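Local structure of KLLA0E08119p (Kluyveromyces lactis, 3VA7) at residues A[53-58]-A[340-345]; A[97-102]-A[127-132]; A[672-677]-A[822-827]; A[838-843]-A[903-908]. The protein is the biotin-dependent urea carboxylase part of a longer enzyme and probably makes urea-1-carboxylate from urea, hydrogencarbonate and ATP. One frame throughout, in Å; residues are numbered along the deposited sequence.

How the contacts relate
From the N terminus, contact 1 opens first, at the turn from helix 40-53 into strand 56-61, and closes after 281 intervening residues at helix 337-345. Contact 2 is nested inside that loop: it joins helix 92-101 to the lead-in of strand 130-131, and it touches contact 1 where Ala-345 packs on Val-130 and Val-132. Both belong to the biotin carboxylase region. Contacts 3 and 4 follow in series on the opposite side of the chain's centre, in the carboxyltransferase region; the centres of contacts 1 and 3 are about 76 Å apart. Contact 3 ties loop 672-677 to strand 824-828; contact 4 packs the neighbouring strand 838-842 on helix 901-912. The salt bridge of Asp-676 with Arg-841 joins these two.

Contact 1: A[53-58]-A[340-345]; sequences MGIKSV and WMLRIA
The guanidinium of Arg-343 is the one flat group on a residue that touches across this contact, and segment 53-58 uses neither its faces nor its edges. Its NH2 is engaged elsewhere, in a salt bridge with Asp-348, and Met-53 meets the arginine lower down, where CE lies 4.4 Å from the aliphatic CG of Arg-343. All of the contact is apolar packing. Met-53 SD sits 4.0 Å from Leu-342 CD1, the two side chains crossing at a slant. The methionine runs extended as far as its sulfur and then bends (chi3 81°), which carries CE past the leucine towards Arg-343. The end of Ile-55 also reaches this methyl, CD1 to Leu-342 CD1 at 4.4 Å, so a single branch of Leu-342 serves both partners. Between them Gly-54, with phi of 76°, ends helix 40-53 in a Schellman motif. Leu-50 of helix 40-53 touches both Ile-55 and Leu-342, extending the apolar patch. The contact thus sets helix 337-345 against the turn that leads from helix 40-53 into strand 56-61 of the parallel sheet in the biotin carboxylase region, while Trp-340 and Ile-344 of the same helix pack on Met-242 of strand 235-244.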
loop_
_atom_site.group_PDB
_atom_site.type_symbol
_atom_site.label_atom_id
_atom_site.label_comp_id
_atom_site.label_asym_id
_atom_site.label_seq_id
_atom_site.Cartn_x
_atom_site.Cartn_y
_atom_site.Cartn_z
ATOM N N MET A 53 -5.501 -28.327 -25.599
ATOM C CA MET A 53 -5.242 -29.112 -26.787
ATOM C C MET A 53 -3.887 -29.836 -26.750
ATOM O O MET A 53 -3.581 -30.615 -27.669
ATOM C CB MET A 53 -5.334 -28.218 -28.016
ATOM C CG MET A 53 -6.756 -27.682 -28.320
ATOM S SD MET A 53 -6.781 -26.579 -29.769
ATOM C CE MET A 53 -6.794 -27.765 -31.105
ATOM N N GLY A 54 -3.070 -29.612 -25.721
ATOM C CA GLY A 54 -1.816 -30.338 -25.594
ATOM C C GLY A 54 -0.769 -29.799 -26.551
ATOM O O GLY A 54 0.197 -30.514 -26.894
ATOM N N ILE A 55 -0.974 -28.542 -26.978
ATOM C CA ILE A 55 -0.095 -27.794 -27.853
ATOM C C ILE A 55 0.814 -26.845 -27.062
ATOM O O ILE A 55 0.338 -26.051 -26.245
ATOM C CB ILE A 55 -0.906 -26.927 -28.808
ATOM C CG1 ILE A 55 -1.885 -27.784 -29.630
ATOM C CG2 ILE A 55 0.019 -26.095 -29.701
ATOM C CD1 ILE A 55 -2.749 -26.954 -30.588
ATOM N N LYS A 56 2.114 -26.902 -27.322
ATOM C CA LYS A 56 3.038 -26.131 -26.546
ATOM C C LYS A 56 2.881 -24.705 -26.993
ATOM O O LYS A 56 2.692 -24.476 -28.161
ATOM C CB LYS A 56 4.481 -26.677 -26.672
ATOM C CG LYS A 56 4.771 -27.782 -25.594
ATOM C CD LYS A 56 5.587 -28.956 -26.150
ATOM C CE LYS A 56 7.076 -28.561 -26.583
ATOM N NZ LYS A 56 7.888 -29.552 -27.454
ATOM N N SER A 57 2.909 -23.761 -26.051
ATOM C CA SER A 57 2.729 -22.373 -26.341
ATOM C C SER A 57 3.968 -21.547 -26.061
ATOM O O SER A 57 4.793 -21.839 -25.166
ATOM C CB SER A 57 1.566 -21.805 -25.537
ATOM O OG SER A 57 1.855 -21.783 -24.158
ATOM N N VAL A 58 4.077 -20.477 -26.834
ATOM C CA VAL A 58 5.163 -19.549 -26.704
ATOM C C VAL A 58 4.661 -18.116 -26.521
ATOM O O VAL A 58 3.930 -17.585 -27.375
ATOM C CB VAL A 58 6.028 -19.619 -27.946
ATOM C CG1 VAL A 58 7.218 -18.719 -27.755
ATOM C CG2 VAL A 58 6.480 -21.068 -28.184
ATOM N N TRP A 340 -11.059 -23.836 -33.436
ATOM C CA TRP A 340 -11.417 -23.778 -34.833
ATOM C C TRP A 340 -10.361 -23.083 -35.682
ATOM O O TRP A 340 -9.878 -23.652 -36.635
ATOM C CB TRP A 340 -12.752 -23.100 -34.980
ATOM C CG TRP A 340 -13.881 -24.025 -34.857
ATOM C CD1 TRP A 340 -14.151 -24.899 -33.809
ATOM C CD2 TRP A 340 -14.920 -24.228 -35.825
ATOM N NE1 TRP A 340 -15.297 -25.640 -34.085
ATOM C CE2 TRP A 340 -15.797 -25.235 -35.300
ATOM C CE3 TRP A 340 -15.201 -23.663 -37.088
ATOM C CZ2 TRP A 340 -16.936 -25.668 -36.000
ATOM C CZ3 TRP A 340 -16.327 -24.064 -37.768
ATOM C CH2 TRP A 340 -17.179 -25.066 -37.237
ATOM N N MET A 341 -9.983 -21.873 -35.334
ATOM C CA MET A 341 -8.947 -21.187 -36.067
ATOM C C MET A 341 -7.724 -22.104 -36.207
ATOM O O MET A 341 -7.187 -22.291 -37.309
ATOM C CB MET A 341 -8.539 -19.905 -35.349
ATOM C CG MET A 341 -9.612 -18.775 -35.322
ATOM S SD MET A 341 -9.043 -17.301 -34.439
ATOM C CE MET A 341 -7.553 -16.816 -35.277
ATOM N N LEU A 342 -7.283 -22.698 -35.114
ATOM C CA LEU A 342 -6.071 -23.476 -35.189
ATOM C C LEU A 342 -6.243 -24.638 -36.187
ATOM O O LEU A 342 -5.355 -24.897 -37.010
ATOM C CB LEU A 342 -5.659 -23.975 -33.797
ATOM C CG LEU A 342 -5.124 -22.881 -32.868
ATOM C CD1 LEU A 342 -5.113 -23.322 -31.369
ATOM C CD2 LEU A 342 -3.757 -22.409 -33.287
ATOM N N ARG A 343 -7.387 -25.310 -36.114
ATOM C CA ARG A 343 -7.597 -26.502 -36.864
ATOM C C ARG A 343 -7.698 -26.126 -38.327
ATOM O O ARG A 343 -7.135 -26.836 -39.183
ATOM C CB ARG A 343 -8.858 -27.226 -36.422
ATOM C CG ARG A 343 -8.801 -27.932 -35.045
ATOM C CD ARG A 343 -10.005 -28.888 -34.901
ATOM N NE ARG A 343 -10.258 -29.542 -36.200
ATOM C CZ ARG A 343 -11.275 -30.369 -36.505
ATOM N NH1 ARG A 343 -12.209 -30.710 -35.597
ATOM N NH2 ARG A 343 -11.359 -30.852 -37.755
ATOM N N ILE A 344 -8.361 -24.996 -38.613
ATOM C CA ILE A 344 -8.520 -24.553 -39.981
ATOM C C ILE A 344 -7.178 -24.175 -40.576
ATOM O O ILE A 344 -6.916 -24.476 -41.735
ATOM C CB ILE A 344 -9.472 -23.331 -40.113
ATOM C CG1 ILE A 344 -10.914 -23.760 -39.867
ATOM C CG2 ILE A 344 -9.282 -22.626 -41.492
ATOM C CD1 ILE A 344 -11.825 -22.608 -39.636
ATOM N N ALA A 345 -6.360 -23.493 -39.781
ATOM C CA ALA A 345 -5.086 -22.954 -40.238
ATOM C C ALA A 345 -4.117 -24.052 -40.574
ATOM O O ALA A 345 -3.101 -23.763 -41.243
ATOM C CB ALA A 345 -4.461 -22.055 -39.211
#

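Contact 2: A[97-102]-A[127-132]; sequences NAAKKT and ENIVFV
Lys-100 and Ala-99, on the last turn of helix 92-101, meet the chain where it leads into strand 130-131. Lys-100 NZ donates a hydrogen bond to the backbone O of Glu-127 at 3.1 Å, approaching almost end-on to the carbonyl (C=O...N angle 160°). On the way the lysine crosses the glutamate side chain, its CE 3.6 Å from Glu-127 CG. A bend at chi2 (-45°), followed by an extended tail, brings the ammonium in from the flank of the helix. Beside this polar grip Ala-99 CB rests against Ile-129 CD1 at 3.8 Å, and both residues also touch Ile-107 of strand 106-108. Further out, Asn-128 takes positive phi in the Schellman motif that follows helix 118-125, in the turn that carries the Glu-127 carbonyl. The carboxylate itself looks elsewhere: Glu-127 OE2 makes a salt bridge with Arg-123, and Glu-127 OE1 stays 4.6 Å from Lys-100 NZ. Helix 118-125 and its flanking strands 106-108 and 130-131 form a beta-alpha-beta crossover of the biotin carboxylase N-terminal domain. Chemically, the lysine ammonium is directed to a main-chain oxygen near a helix C-terminus, where the helix dipole would probably favour it, with the nearby carboxylate adding only a longer-range attraction.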
loop_
_atom_site.group_PDB
_atom_site.type_symbol
_atom_site.label_atom_id
_atom_site.label_comp_id
_atom_site.label_asym_id
_atom_site.label_seq_id
_atom_site.Cartn_x
_atom_site.Cartn_y
_atom_site.Cartn_z
ATOM N N ASN A 97 11.774 -13.957 -35.555
ATOM C CA ASN A 97 12.965 -14.495 -34.875
ATOM C C ASN A 97 12.563 -15.260 -33.590
ATOM O O ASN A 97 13.058 -16.390 -33.308
ATOM C CB ASN A 97 14.009 -13.386 -34.579
ATOM C CG ASN A 97 15.314 -13.934 -33.943
ATOM O OD1 ASN A 97 15.932 -14.892 -34.449
ATOM N ND2 ASN A 97 15.715 -13.338 -32.818
ATOM N N ALA A 98 11.622 -14.666 -32.844
ATOM C CA ALA A 98 11.073 -15.366 -31.691
ATOM C C ALA A 98 10.481 -16.748 -32.023
ATOM O O ALA A 98 10.725 -17.702 -31.265
ATOM C CB ALA A 98 10.117 -14.508 -30.962
ATOM N N ALA A 99 9.751 -16.868 -33.145
ATOM C CA ALA A 99 9.124 -18.151 -33.523
ATOM C C ALA A 99 10.154 -19.129 -34.050
ATOM O O ALA A 99 10.024 -20.362 -33.869
ATOM C CB ALA A 99 8.055 -17.953 -34.541
ATOM N N LYS A 100 11.164 -18.565 -34.726
ATOM C CA LYS A 100 12.320 -19.326 -35.196
ATOM C C LYS A 100 13.025 -19.992 -34.023
ATOM O O LYS A 100 13.095 -21.210 -33.944
ATOM C CB LYS A 100 13.299 -18.388 -35.921
ATOM C CG LYS A 100 12.991 -18.144 -37.367
ATOM C CD LYS A 100 12.642 -19.452 -38.056
ATOM C CE LYS A 100 12.350 -19.208 -39.508
ATOM N NZ LYS A 100 11.635 -20.375 -40.089
ATOM N N LYS A 101 13.484 -19.144 -33.107
ATOM C CA LYS A 101 14.241 -19.460 -31.904
ATOM C C LYS A 101 13.591 -20.558 -31.020
ATOM O O LYS A 101 14.295 -21.337 -30.332
ATOM C CB LYS A 101 14.400 -18.135 -31.146
ATOM C CG LYS A 101 15.254 -18.078 -29.894
ATOM C CD LYS A 101 15.201 -16.632 -29.318
ATOM C CE LYS A 101 16.400 -16.291 -28.387
ATOM N NZ LYS A 101 17.698 -16.169 -29.157
ATOM N N THR A 102 12.258 -20.648 -31.063
ATOM C CA THR A 102 11.516 -21.599 -30.204
ATOM C C THR A 102 10.959 -22.765 -30.985
ATOM O O THR A 102 10.245 -23.610 -30.424
ATOM C CB THR A 102 10.355 -20.895 -29.483
ATOM O OG1 THR A 102 9.562 -20.132 -30.425
ATOM C CG2 THR A 102 10.914 -19.983 -28.375
ATOM N N GLU A 127 8.372 -17.535 -44.760
ATOM C CA GLU A 127 9.290 -18.026 -43.745
ATOM C C GLU A 127 8.988 -19.475 -43.285
ATOM O O GLU A 127 9.708 -20.023 -42.438
ATOM C CB GLU A 127 9.285 -17.063 -42.571
ATOM C CG GLU A 127 10.532 -17.066 -41.794
ATOM C CD GLU A 127 11.597 -16.093 -42.320
ATOM O OE1 GLU A 127 12.761 -16.557 -42.393
ATOM O OE2 GLU A 127 11.296 -14.886 -42.605
ATOM N N ASN A 128 7.972 -20.108 -43.871
ATOM C CA ASN A 128 7.515 -21.446 -43.437
ATOM C C ASN A 128 6.976 -21.484 -41.951
ATOM O O ASN A 128 7.068 -22.498 -41.247
ATOM C CB ASN A 128 8.574 -22.516 -43.745
ATOM C CG ASN A 128 8.024 -23.982 -43.689
ATOM O OD1 ASN A 128 6.912 -24.305 -44.169
ATOM N ND2 ASN A 128 8.846 -24.875 -43.123
ATOM N N ILE A 129 6.395 -20.363 -41.514
ATOM C CA ILE A 129 5.595 -20.313 -40.309
ATOM C C ILE A 129 4.126 -20.046 -40.684
ATOM O O ILE A 129 3.810 -19.057 -41.339
ATOM C CB ILE A 129 6.120 -19.233 -39.357
ATOM C CG1 ILE A 129 7.559 -19.509 -38.944
ATOM C CG2 ILE A 129 5.313 -19.176 -38.100
ATOM C CD1 ILE A 129 8.247 -18.235 -38.369
ATOM N N VAL A 130 3.229 -20.932 -40.260
ATOM C CA VAL A 130 1.800 -20.780 -40.543
ATOM C C VAL A 130 1.127 -19.699 -39.676
ATOM O O VAL A 130 0.920 -19.913 -38.520
ATOM C CB VAL A 130 1.066 -22.117 -40.316
ATOM C CG1 VAL A 130 -0.418 -21.940 -40.545
ATOM C CG2 VAL A 130 1.641 -23.202 -41.213
ATOM N N PHE A 131 0.853 -18.530 -40.243
ATOM C CA PHE A 131 -0.016 -17.447 -39.696
ATOM C C PHE A 131 -1.452 -17.910 -39.489
ATOM O O PHE A 131 -2.130 -18.203 -40.461
ATOM C CB PHE A 131 -0.076 -16.341 -40.738
ATOM C CG PHE A 131 -0.966 -15.189 -40.372
ATOM C CD1 PHE A 131 -0.554 -14.244 -39.436
ATOM C CD2 PHE A 131 -2.196 -15.006 -41.019
ATOM C CE1 PHE A 131 -1.370 -13.128 -39.107
ATOM C CE2 PHE A 131 -3.010 -13.893 -40.721
ATOM C CZ PHE A 131 -2.600 -12.951 -39.759
ATOM N N VAL A 132 -1.918 -17.974 -38.238
ATOM C CA VAL A 132 -3.287 -18.429 -37.972
ATOM C C VAL A 132 -4.169 -17.228 -38.219
ATOM O O VAL A 132 -4.397 -16.444 -37.334
ATOM C CB VAL A 132 -3.456 -18.932 -36.536
ATOM C CG1 VAL A 132 -4.826 -19.485 -36.325
ATOM C CG2 VAL A 132 -2.433 -19.977 -36.272
#

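Contact 3: A[672-677]-A[822-827]; sequences HGSIDL and NPILAV
Gly-673, at the centre of an inverse gamma turn, rests against Pro-823, which lies inside an Asx turn; the contact therefore joins two tight turns of the carboxyltransferase region. The first is closed by Ser-674 N bonding to His-672 O. The second is closed by Asn-822 OD1, which accepts from Ile-824 N at 2.7 Å in the plane of its carbonyl group, with an N-H...O angle of 151°. Across the contact the proline ring does most of the touching. Pro-823 CD lies 3.4 Å from Gly-673 O. Pro-823 CG comes within 3.9 Å of Ser-674 CB, so CG and CD of the proline are the atoms that meet the loop at Gly-673 and Ser-674. Ile-824 adds its tip, CD1 being 4.0 Å from Ser-674 CB. Its CG1 stands beside the backbone N (chi1 -61°), which lets the isoleucine end swing back to the loop although the side chain starts off at an angle to it. A glycine in place of Pro-823 would probably open a gap beside the Gly-673 carbonyl and Ser-674 CB and leave the lead-in to the strand freer to turn. Loop 672-677, between strand 662-669 and helix 680-688, is thus packed against the start of strand 824-828, an outer strand of a five-stranded antiparallel sheet; backbone bonds link Pro-823 to Gln-842 and Leu-825 to Tyr-840 of strand 838-842.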
loop_
_atom_site.group_PDB
_atom_site.type_symbol
_atom_site.label_atom_id
_atom_site.label_comp_id
_atom_site.label_asym_id
_atom_site.label_seq_id
_atom_site.Cartn_x
_atom_site.Cartn_y
_atom_site.Cartn_z
ATOM N N HIS A 672 10.112 3.665 32.235
ATOM C CA HIS A 672 11.487 3.818 32.713
ATOM C C HIS A 672 11.793 5.080 33.551
ATOM O O HIS A 672 12.929 5.339 33.881
ATOM C CB HIS A 672 12.472 3.562 31.581
ATOM C CG HIS A 672 12.225 2.274 30.861
ATOM N ND1 HIS A 672 12.411 1.045 31.453
ATOM C CD2 HIS A 672 11.782 2.019 29.600
ATOM C CE1 HIS A 672 12.088 0.087 30.600
ATOM N NE2 HIS A 672 11.698 0.651 29.471
ATOM N N GLY A 673 10.753 5.818 33.953
ATOM C CA GLY A 673 10.938 7.006 34.839
ATOM C C GLY A 673 11.332 6.574 36.255
ATOM O O GLY A 673 10.644 6.899 37.217
ATOM N N SER A 674 12.441 5.843 36.380
ATOM C CA SER A 674 12.881 5.304 37.673
ATOM C C SER A 674 14.373 5.431 37.731
ATOM O O SER A 674 14.993 5.588 36.681
ATOM C CB SER A 674 12.513 3.844 37.791
ATOM O OG SER A 674 13.149 3.128 36.769
ATOM N N ILE A 675 14.961 5.372 38.927
ATOM C CA ILE A 675 16.359 5.841 39.099
ATOM C C ILE A 675 17.420 4.773 38.744
ATOM O O ILE A 675 18.617 5.021 38.883
ATOM C CB ILE A 675 16.627 6.476 40.516
ATOM C CG1 ILE A 675 16.454 5.438 41.650
ATOM C CG2 ILE A 675 15.687 7.623 40.784
ATOM C CD1 ILE A 675 16.993 5.921 43.034
ATOM N N ASP A 676 16.984 3.591 38.318
ATOM C CA ASP A 676 17.872 2.576 37.733
ATOM C C ASP A 676 18.363 3.071 36.358
ATOM O O ASP A 676 19.406 2.613 35.877
ATOM C CB ASP A 676 17.162 1.205 37.573
ATOM C CG ASP A 676 15.753 1.334 37.025
ATOM O OD1 ASP A 676 15.256 0.491 36.254
ATOM O OD2 ASP A 676 15.109 2.329 37.344
ATOM N N LEU A 677 17.622 4.027 35.765
ATOM C CA LEU A 677 17.912 4.567 34.430
ATOM C C LEU A 677 18.180 6.095 34.343
ATOM O O LEU A 677 19.156 6.502 33.714
ATOM C CB LEU A 677 16.787 4.167 33.452
ATOM C CG LEU A 677 16.567 2.663 33.454
ATOM C CD1 LEU A 677 15.178 2.239 32.977
ATOM C CD2 LEU A 677 17.674 2.034 32.626
ATOM N N ASN A 822 6.383 6.039 41.243
ATOM C CA ASN A 822 7.278 4.976 40.834
ATOM C C ASN A 822 6.641 4.033 39.812
ATOM O O ASN A 822 5.615 3.447 40.085
ATOM C CB ASN A 822 7.650 4.203 42.078
ATOM C CG ASN A 822 8.723 3.224 41.835
ATOM O OD1 ASN A 822 8.722 2.534 40.828
ATOM N ND2 ASN A 822 9.658 3.150 42.749
ATOM N N PRO A 823 7.254 3.860 38.629
ATOM C CA PRO A 823 6.592 3.037 37.616
ATOM C C PRO A 823 6.725 1.545 37.880
ATOM O O PRO A 823 6.062 0.714 37.199
ATOM C CB PRO A 823 7.347 3.376 36.346
ATOM C CG PRO A 823 8.721 3.822 36.801
ATOM C CD PRO A 823 8.588 4.336 38.211
ATOM N N ILE A 824 7.599 1.188 38.822
ATOM C CA ILE A 824 7.845 -0.231 39.121
ATOM C C ILE A 824 6.766 -0.811 40.027
ATOM O O ILE A 824 6.686 -0.496 41.194
ATOM C CB ILE A 824 9.254 -0.479 39.695
ATOM C CG1 ILE A 824 10.278 -0.038 38.670
ATOM C CG2 ILE A 824 9.437 -1.979 40.072
ATOM C CD1 ILE A 824 11.607 0.263 39.312
ATOM N N LEU A 825 5.949 -1.670 39.450
ATOM C CA LEU A 825 4.759 -2.154 40.095
ATOM C C LEU A 825 5.059 -3.317 41.028
ATOM O O LEU A 825 4.425 -3.418 42.055
ATOM C CB LEU A 825 3.723 -2.550 39.057
ATOM C CG LEU A 825 3.032 -1.430 38.263
ATOM C CD1 LEU A 825 2.253 -1.967 37.118
ATOM C CD2 LEU A 825 2.131 -0.654 39.154
ATOM N N ALA A 826 6.024 -4.168 40.687
ATOM C CA ALA A 826 6.495 -5.240 41.567
ATOM C C ALA A 826 7.737 -5.873 40.994
ATOM O O ALA A 826 7.894 -5.920 39.776
ATOM C CB ALA A 826 5.456 -6.301 41.755
ATOM N N VAL A 827 8.594 -6.396 41.880
ATOM C CA VAL A 827 9.774 -7.133 41.482
ATOM C C VAL A 827 9.742 -8.531 42.074
ATOM O O VAL A 827 9.717 -8.655 43.307
ATOM C CB VAL A 827 11.065 -6.473 42.015
ATOM C CG1 VAL A 827 12.349 -7.313 41.588
ATOM C CG2 VAL A 827 11.158 -5.008 41.626
#

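Contact 4: A[838-843]-A[903-908]; sequences VTYRQA and ALLKCL
Tyr-840, in the middle of strand 838-842, faces helix 901-912 with its CA 7.8 Å from the CA of Leu-905. The tyrosine ring enters the space between strand and helix and meets two leucines one turn apart. Leu-905 CD1 lies over one face, 4.2 Å from the ring centroid and 28° off the normal, a CH-pi contact displaced towards the root of the ring, where CD1 is 3.7 Å from Tyr-840 CG. The leucine holds CG anti to its own backbone N (chi1 -179°), and this brings its end over the ring although the side chain does not set out straight towards the strand. Leu-908 approaches obliquely, CB 3.9 Å from Tyr-840 CE2. Beyond it Tyr-840 OH lies 3.5 Å from Leu-908 O, and a modelled water adjoins both oxygens, though its leg to the hydroxyl is implausibly short and so doubtful. An alanine at Tyr-840 is likely to cost the Leu-905 methyl the face it rests on and to leave a gap between sheet and helix. Val-850, Leu-828, Ile-909 and Glu-912 also touch the tyrosine. Within the carboxyltransferase subdomain C and D region, helix 901-912 packs on one face of the five-stranded antiparallel sheet through Leu-904, Leu-905 and Leu-908, Leu-904 and Leu-908 reaching Ile-892 of strand 889-894.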
loop_
_atom_site.group_PDB
_atom_site.type_symbol
_atom_site.label_atom_id
_atom_site.label_comp_id
_atom_site.label_asym_id
_atom_site.label_seq_id
_atom_site.Cartn_x
_atom_site.Cartn_y
_atom_site.Cartn_z
ATOM N N VAL A 838 11.884 -10.807 37.734
ATOM C CA VAL A 838 10.835 -10.289 36.948
ATOM C C VAL A 838 10.543 -8.922 37.481
ATOM O O VAL A 838 10.421 -8.724 38.712
ATOM C CB VAL A 838 9.607 -11.135 37.035
ATOM C CG1 VAL A 838 8.595 -10.641 35.991
ATOM C CG2 VAL A 838 9.951 -12.651 36.799
ATOM N N THR A 839 10.490 -7.966 36.546
ATOM C CA THR A 839 10.161 -6.587 36.853
ATOM C C THR A 839 8.953 -6.179 36.039
ATOM O O THR A 839 8.961 -6.287 34.828
ATOM C CB THR A 839 11.337 -5.691 36.572
ATOM O OG1 THR A 839 12.484 -6.305 37.168
ATOM C CG2 THR A 839 11.133 -4.279 37.164
ATOM N N TYR A 840 7.923 -5.730 36.746
ATOM C CA TYR A 840 6.668 -5.336 36.188
ATOM C C TYR A 840 6.615 -3.808 36.206
ATOM O O TYR A 840 6.710 -3.188 37.289
ATOM C CB TYR A 840 5.536 -5.949 37.015
ATOM C CG TYR A 840 5.484 -7.481 36.964
ATOM C CD1 TYR A 840 6.135 -8.285 37.932
ATOM C CD2 TYR A 840 4.784 -8.124 35.950
ATOM C CE1 TYR A 840 6.071 -9.689 37.860
ATOM C CE2 TYR A 840 4.695 -9.518 35.896
ATOM C CZ TYR A 840 5.350 -10.300 36.839
ATOM O OH TYR A 840 5.239 -11.697 36.705
ATOM N N ARG A 841 6.513 -3.200 35.012
ATOM C CA ARG A 841 6.453 -1.742 34.909
ATOM C C ARG A 841 5.147 -1.264 34.281
ATOM O O ARG A 841 4.606 -1.862 33.332
ATOM C CB ARG A 841 7.651 -1.128 34.173
ATOM C CG ARG A 841 8.943 -1.803 34.440
ATOM C CD ARG A 841 10.113 -1.287 33.610
ATOM N NE ARG A 841 10.757 -0.271 34.392
ATOM C CZ ARG A 841 11.928 -0.439 34.947
ATOM N NH1 ARG A 841 12.574 -1.580 34.768
ATOM N NH2 ARG A 841 12.443 0.541 35.666
ATOM N N GLN A 842 4.621 -0.218 34.887
ATOM C CA GLN A 842 3.449 0.378 34.395
ATOM C C GLN A 842 3.831 1.068 33.089
ATOM O O GLN A 842 4.774 1.852 33.065
ATOM C CB GLN A 842 3.026 1.428 35.413
ATOM C CG GLN A 842 1.929 2.354 34.930
ATOM C CD GLN A 842 1.493 3.298 36.033
ATOM O OE1 GLN A 842 0.349 3.249 36.511
ATOM N NE2 GLN A 842 2.418 4.147 36.462
ATOM N N ALA A 843 3.085 0.826 32.024
ATOM C CA ALA A 843 3.452 1.377 30.715
ATOM C C ALA A 843 2.245 1.882 29.965
ATOM O O ALA A 843 1.858 1.327 28.930
ATOM C CB ALA A 843 4.209 0.315 29.879
ATOM N N ALA A 903 -5.453 -6.311 39.197
ATOM C CA ALA A 903 -5.830 -7.701 38.898
ATOM C C ALA A 903 -4.911 -8.404 37.898
ATOM O O ALA A 903 -4.567 -9.619 38.096
ATOM C CB ALA A 903 -7.303 -7.806 38.441
ATOM N N LEU A 904 -4.538 -7.674 36.819
ATOM C CA LEU A 904 -3.674 -8.232 35.795
ATOM C C LEU A 904 -2.239 -8.503 36.376
ATOM O O LEU A 904 -1.632 -9.585 36.180
ATOM C CB LEU A 904 -3.666 -7.310 34.591
ATOM C CG LEU A 904 -2.526 -7.572 33.618
ATOM C CD1 LEU A 904 -2.781 -8.901 32.970
ATOM C CD2 LEU A 904 -2.440 -6.489 32.582
ATOM N N LEU A 905 -1.739 -7.548 37.162
ATOM C CA LEU A 905 -0.497 -7.756 37.901
ATOM C C LEU A 905 -0.495 -9.087 38.691
ATOM O O LEU A 905 0.393 -9.949 38.502
ATOM C CB LEU A 905 -0.235 -6.572 38.803
ATOM C CG LEU A 905 1.040 -6.663 39.603
ATOM C CD1 LEU A 905 2.222 -6.901 38.667
ATOM C CD2 LEU A 905 1.249 -5.371 40.484
ATOM N N LYS A 906 -1.508 -9.287 39.532
ATOM C CA LYS A 906 -1.587 -10.528 40.280
ATOM C C LYS A 906 -1.772 -11.786 39.375
ATOM O O LYS A 906 -1.122 -12.781 39.614
ATOM C CB LYS A 906 -2.669 -10.442 41.361
ATOM C CG LYS A 906 -2.513 -9.300 42.366
ATOM C CD LYS A 906 -3.695 -9.268 43.323
ATOM C CE LYS A 906 -3.765 -8.041 44.217
ATOM N NZ LYS A 906 -5.220 -7.799 44.607
ATOM N N CYS A 907 -2.609 -11.786 38.344
ATOM C CA CYS A 907 -2.639 -13.029 37.594
ATOM C C CYS A 907 -1.241 -13.332 37.030
ATOM O O CYS A 907 -0.794 -14.528 37.021
ATOM C CB CYS A 907 -3.667 -13.033 36.473
ATOM S SG CYS A 907 -5.351 -12.755 37.007
ATOM N N LEU A 908 -0.562 -12.263 36.581
ATOM C CA LEU A 908 0.706 -12.410 35.927
ATOM C C LEU A 908 1.754 -12.935 36.898
ATOM O O LEU A 908 2.475 -13.895 36.552
ATOM C CB LEU A 908 1.164 -11.118 35.227
ATOM C CG LEU A 908 0.324 -10.626 34.050
ATOM C CD1 LEU A 908 0.800 -9.309 33.536
ATOM C CD2 LEU A 908 0.268 -11.658 32.938
HETATM O O HOH W 1 4.829 -12.944 34.648
#